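Lymphotactin (PDB 2NYZ) acts as a chemokine and probably both attracts lymphocytes, but not monocytes or neutrophils, and helps gather dendritic cells in the thymic medulla. Local coordinates at residues S13-K25 against A49-M63. Sequence-based numbering, arbitrary orientation.
Sequences SLTTQRLPVSRIK and ADPQATWVRDVVRSM
Arg18 lays the aliphatic part of its side chain over one face of the Trp55 indole, a CH-pi contact in which CG sits 3.3 Å from the centroid of the five-membered ring and only 10° off the ring normal. Its chain runs extended from CG to NE, carrying the guanidinium past the pyrrole side with its plane about 20° from that of the indole. The other face of the ring is backed by Val56 CG2 of its own helix. Thr15 CG2 meets the edge of the ring 4.0 Å from Trp55 CZ2, and Leu19 CB approaches CZ3 of the same indole. Trp55 reaches this slot because CG stands between its backbone N and carbonyl carbon (chi1 70°). A glycine in its place would probably leave the Arg18 methylenes without a surface to lie on and open a gap beside Thr15, Arg18 and Leu19.

Farther along the helix, Val59 CG1 lies 4.1 Å from Ile24 CG1, and Met63 SD packs 3.6 Å from Ile24 CG2. At the tryptophan end, the Thr15 hydroxyl accepts from Gln17 N in an ST turn, while Phe39 of strand 37-41 supports Ile24 and Val56. This is the chemokine fold, its N-terminal loop laid along the C-terminal helix above a three-stranded antiparallel sheet. With no hydrogen bond between the segments, the helix is held against loop and strand by apolar and CH-pi packing, so the fit probably depends on side-chain shape rather than on polar pairing.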
loop_
_atom_site.group_PDB
_atom_site.type_symbol
_atom_site.label_atom_id
_atom_site.label_comp_id
_atom_site.label_asym_id
_atom_site.label_seq_id
_atom_site.Cartn_x
_atom_site.Cartn_y
_atom_site.Cartn_z
ATOM N N SER D 13 6.469 17.408 20.624
ATOM C CA SER D 13 7.305 16.310 20.162
ATOM C C SER D 13 8.777 16.591 20.458
ATOM O O SER D 13 9.225 17.740 20.425
ATOM C CB SER D 13 7.119 16.091 18.657
ATOM O OG SER D 13 5.856 15.524 18.357
ATOM N N LEU D 14 9.527 15.536 20.754
ATOM C CA LEU D 14 10.941 15.686 21.048
ATOM C C LEU D 14 11.731 15.252 19.826
ATOM O O LEU D 14 11.364 14.285 19.155
ATOM C CB LEU D 14 11.314 14.844 22.273
ATOM C CG LEU D 14 10.583 15.192 23.581
ATOM C CD1 LEU D 14 11.099 14.310 24.707
ATOM C CD2 LEU D 14 10.797 16.660 23.929
ATOM N N THR D 15 12.803 15.975 19.524
ATOM C CA THR D 15 13.598 15.642 18.358
ATOM C C THR D 15 14.073 14.220 18.457
ATOM O O THR D 15 14.199 13.679 19.543
ATOM C CB THR D 15 14.828 16.514 18.223
ATOM O OG1 THR D 15 15.461 16.228 16.969
ATOM C CG2 THR D 15 15.803 16.222 19.353
ATOM N N THR D 16 14.349 13.618 17.312
ATOM C CA THR D 16 14.804 12.244 17.291
ATOM C C THR D 16 16.237 12.147 16.779
ATOM O O THR D 16 16.778 11.052 16.620
ATOM C CB THR D 16 13.871 11.382 16.432
ATOM O OG1 THR D 16 14.345 10.035 16.437
ATOM C CG2 THR D 16 13.816 11.912 15.006
ATOM N N GLN D 17 16.842 13.307 16.537
ATOM C CA GLN D 17 18.223 13.397 16.073
ATOM C C GLN D 17 19.045 14.165 17.089
ATOM O O GLN D 17 18.601 15.181 17.620
ATOM C CB GLN D 17 18.312 14.136 14.741
ATOM C CG GLN D 17 18.082 13.269 13.534
ATOM C CD GLN D 17 16.883 13.716 12.753
ATOM O OE1 GLN D 17 16.808 14.866 12.315
ATOM N NE2 GLN D 17 15.930 12.813 12.571
ATOM N N ARG D 18 20.249 13.689 17.361
ATOM C CA ARG D 18 21.091 14.383 18.310
ATOM C C ARG D 18 21.505 15.698 17.680
ATOM O O ARG D 18 21.548 15.818 16.459
ATOM C CB ARG D 18 22.325 13.548 18.645
ATOM C CG ARG D 18 22.017 12.223 19.320
ATOM C CD ARG D 18 23.309 11.546 19.721
ATOM N NE ARG D 18 23.137 10.122 19.980
ATOM C CZ ARG D 18 24.146 9.259 20.033
ATOM N NH1 ARG D 18 25.393 9.680 19.845
ATOM N NH2 ARG D 18 23.911 7.976 20.270
ATOM N N LEU D 19 21.803 16.681 18.519
ATOM C CA LEU D 19 22.213 17.998 18.058
ATOM C C LEU D 19 23.634 18.275 18.557
ATOM O O LEU D 19 23.918 18.141 19.746
ATOM C CB LEU D 19 21.242 19.037 18.607
ATOM C CG LEU D 19 21.098 20.393 17.920
ATOM C CD1 LEU D 19 20.893 20.240 16.409
ATOM C CD2 LEU D 19 19.918 21.094 18.555
ATOM N N PRO D 20 24.553 18.649 17.652
ATOM C CA PRO D 20 25.934 18.925 18.068
ATOM C C PRO D 20 26.026 20.107 19.026
ATOM O O PRO D 20 25.432 21.162 18.789
ATOM C CB PRO D 20 26.646 19.223 16.750
ATOM C CG PRO D 20 25.813 18.518 15.731
ATOM C CD PRO D 20 24.412 18.798 16.196
ATOM N N VAL D 21 26.769 19.926 20.110
ATOM C CA VAL D 21 26.945 21.001 21.078
ATOM C C VAL D 21 27.498 22.193 20.300
ATOM O O VAL D 21 27.250 23.356 20.639
ATOM C CB VAL D 21 27.934 20.575 22.206
ATOM C CG1 VAL D 21 29.242 20.095 21.594
ATOM C CG2 VAL D 21 28.173 21.729 23.164
ATOM N N SER D 22 28.223 21.880 19.230
ATOM C CA SER D 22 28.822 22.884 18.366
ATOM C C SER D 22 27.778 23.615 17.522
ATOM O O SER D 22 28.113 24.250 16.524
ATOM C CB SER D 22 29.831 22.222 17.439
ATOM O OG SER D 22 29.192 21.261 16.617
ATOM N N ARG D 23 26.514 23.523 17.916
ATOM C CA ARG D 23 25.444 24.181 17.177
ATOM C C ARG D 23 24.485 24.851 18.136
ATOM O O ARG D 23 23.666 25.672 17.729
ATOM C CB ARG D 23 24.674 23.168 16.321
ATOM C CG ARG D 23 25.378 22.750 15.040
ATOM C CD ARG D 23 25.510 23.922 14.091
ATOM N NE ARG D 23 26.116 23.531 12.823
ATOM C CZ ARG D 23 27.410 23.286 12.652
ATOM N NH1 ARG D 23 28.252 23.395 13.671
ATOM N NH2 ARG D 23 27.865 22.923 11.461
ATOM N N ILE D 24 24.583 24.494 19.414
ATOM C CA ILE D 24 23.706 25.068 20.420
ATOM C C ILE D 24 24.242 26.413 20.893
ATOM O O ILE D 24 25.442 26.676 20.821
ATOM C CB ILE D 24 23.582 24.161 21.644
ATOM C CG1 ILE D 24 23.588 22.687 21.228
ATOM C CG2 ILE D 24 22.316 24.501 22.390
ATOM C CD1 ILE D 24 22.408 22.259 20.446
ATOM N N LYS D 25 23.345 27.265 21.373
ATOM C CA LYS D 25 23.719 28.579 21.865
ATOM C C LYS D 25 23.346 28.635 23.335
ATOM O O LYS D 25 24.160 28.992 24.179
ATOM C CB LYS D 25 22.981 29.667 21.076
ATOM C CG LYS D 25 23.230 31.103 21.544
ATOM C CD LYS D 25 22.970 32.123 20.426
ATOM C CE LYS D 25 21.544 32.057 19.893
ATOM N NZ LYS D 25 21.396 32.833 18.625
ATOM N N ALA D 49 14.324 18.320 23.343
ATOM C CA ALA D 49 15.036 17.061 23.485
ATOM C C ALA D 49 14.676 16.406 24.805
ATOM O O ALA D 49 14.192 17.062 25.731
ATOM C CB ALA D 49 16.531 17.307 23.417
ATOM N N ASP D 50 14.908 15.104 24.881
ATOM C CA ASP D 50 14.642 14.338 26.091
ATOM C C ASP D 50 15.695 14.715 27.144
ATOM O O ASP D 50 16.897 14.600 26.897
ATOM C CB ASP D 50 14.733 12.842 25.771
ATOM C CG ASP D 50 14.455 11.971 26.972
ATOM O OD1 ASP D 50 14.708 10.748 26.894
ATOM O OD2 ASP D 50 13.979 12.507 27.994
ATOM N N PRO D 51 15.262 15.185 28.327
ATOM C CA PRO D 51 16.219 15.562 29.377
ATOM C C PRO D 51 16.866 14.320 29.980
ATOM O O PRO D 51 17.832 14.410 30.732
ATOM C CB PRO D 51 15.355 16.300 30.396
ATOM C CG PRO D 51 14.149 16.740 29.597
ATOM C CD PRO D 51 13.893 15.558 28.717
ATOM N N GLN D 52 16.308 13.163 29.637
ATOM C CA GLN D 52 16.789 11.870 30.110
ATOM C C GLN D 52 17.764 11.241 29.124
ATOM O O GLN D 52 18.474 10.302 29.466
ATOM C CB GLN D 52 15.612 10.911 30.306
ATOM C CG GLN D 52 14.641 11.315 31.399
ATOM C CD GLN D 52 15.269 11.257 32.771
ATOM O OE1 GLN D 52 16.189 12.016 33.081
ATOM N NE2 GLN D 52 14.777 10.345 33.604
ATOM N N ALA D 53 17.785 11.748 27.898
ATOM C CA ALA D 53 18.677 11.227 26.869
ATOM C C ALA D 53 20.134 11.501 27.228
ATOM O O ALA D 53 20.495 12.621 27.597
ATOM C CB ALA D 53 18.342 11.856 25.525
ATOM N N THR D 54 20.973 10.478 27.111
ATOM C CA THR D 54 22.378 10.636 27.445
ATOM C C THR D 54 23.025 11.771 26.672
ATOM O O THR D 54 23.649 12.643 27.273
ATOM C CB THR D 54 23.174 9.344 27.187
ATOM O OG1 THR D 54 22.724 8.314 28.077
ATOM C CG2 THR D 54 24.652 9.584 27.422
ATOM N N TRP D 55 22.873 11.776 25.350
ATOM C CA TRP D 55 23.483 12.836 24.546
ATOM C C TRP D 55 23.035 14.234 24.973
ATOM O O TRP D 55 23.816 15.180 24.912
ATOM C CB TRP D 55 23.216 12.631 23.040
ATOM C CG TRP D 55 21.792 12.854 22.593
ATOM C CD1 TRP D 55 20.793 11.921 22.517
ATOM C CD2 TRP D 55 21.209 14.097 22.185
ATOM N NE1 TRP D 55 19.627 12.508 22.088
ATOM C CE2 TRP D 55 19.855 13.844 21.876
ATOM C CE3 TRP D 55 21.701 15.401 22.047
ATOM C CZ2 TRP D 55 18.986 14.851 21.444
ATOM C CZ3 TRP D 55 20.836 16.404 21.618
ATOM C CH2 TRP D 55 19.495 16.120 21.321
ATOM N N VAL D 56 21.783 14.364 25.407
ATOM C CA VAL D 56 21.272 15.657 25.846
ATOM C C VAL D 56 21.999 16.044 27.122
ATOM O O VAL D 56 22.562 17.138 27.228
ATOM C CB VAL D 56 19.753 15.605 26.129
ATOM C CG1 VAL D 56 19.275 16.937 26.698
ATOM C CG2 VAL D 56 19.003 15.288 24.855
ATOM N N ARG D 57 21.982 15.128 28.085
ATOM C CA ARG D 57 22.643 15.333 29.365
ATOM C C ARG D 57 24.090 15.767 29.134
ATOM O O ARG D 57 24.580 16.708 29.764
ATOM C CB ARG D 57 22.611 14.038 30.168
ATOM C CG ARG D 57 23.156 14.169 31.571
ATOM C CD ARG D 57 23.202 12.821 32.264
ATOM N NE ARG D 57 21.974 12.073 32.033
ATOM C CZ ARG D 57 21.377 11.333 32.955
ATOM N NH1 ARG D 57 21.893 11.245 34.174
ATOM N NH2 ARG D 57 20.262 10.679 32.660
ATOM N N ASP D 58 24.757 15.071 28.218
ATOM C CA ASP D 58 26.144 15.355 27.866
ATOM C C ASP D 58 26.324 16.805 27.420
ATOM O O ASP D 58 27.295 17.467 27.801
ATOM C CB ASP D 58 26.599 14.412 26.740
ATOM C CG ASP D 58 26.836 12.986 27.221
ATOM O OD1 ASP D 58 26.205 12.578 28.219
ATOM O OD2 ASP D 58 27.647 12.269 26.588
ATOM N N VAL D 59 25.380 17.285 26.609
ATOM C CA VAL D 59 25.402 18.649 26.082
ATOM C C VAL D 59 25.072 19.670 27.163
ATOM O O VAL D 59 25.734 20.700 27.282
ATOM C CB VAL D 59 24.390 18.803 24.933
ATOM C CG1 VAL D 59 24.368 20.239 24.438
ATOM C CG2 VAL D 59 24.749 17.854 23.807
ATOM N N VAL D 60 24.037 19.378 27.942
ATOM C CA VAL D 60 23.622 20.258 29.021
ATOM C C VAL D 60 24.809 20.490 29.947
ATOM O O VAL D 60 25.028 21.599 30.435
ATOM C CB VAL D 60 22.460 19.631 29.812
ATOM C CG1 VAL D 60 22.130 20.472 31.029
ATOM C CG2 VAL D 60 21.243 19.519 28.916
ATOM N N ARG D 61 25.583 19.433 30.175
ATOM C CA ARG D 61 26.755 19.510 31.037
ATOM C C ARG D 61 27.871 20.281 30.335
ATOM O O ARG D 61 28.447 21.214 30.895
ATOM C CB ARG D 61 27.236 18.097 31.381
ATOM C CG ARG D 61 28.351 18.054 32.408
ATOM C CD ARG D 61 28.821 16.631 32.674
ATOM N NE ARG D 61 27.732 15.752 33.086
ATOM C CZ ARG D 61 27.146 14.864 32.289
ATOM N NH1 ARG D 61 27.547 14.738 31.031
ATOM N NH2 ARG D 61 26.166 14.098 32.754
ATOM N N SER D 62 28.160 19.885 29.100
ATOM C CA SER D 62 29.199 20.520 28.295
ATOM C C SER D 62 28.970 22.020 28.169
ATOM O O SER D 62 29.917 22.796 28.057
ATOM C CB SER D 62 29.240 19.892 26.899
ATOM O OG SER D 62 30.249 20.479 26.095
ATOM N N MET D 63 27.706 22.425 28.180
ATOM C CA MET D 63 27.376 23.834 28.070
ATOM C C MET D 63 27.537 24.528 29.408
ATOM O O MET D 63 28.040 25.649 29.470
ATOM C CB MET D 63 25.952 24.015 27.555
ATOM C CG MET D 63 25.785 23.603 26.112
ATOM S SD MET D 63 24.205 24.109 25.465
ATOM C CE MET D 63 24.560 25.811 25.026
#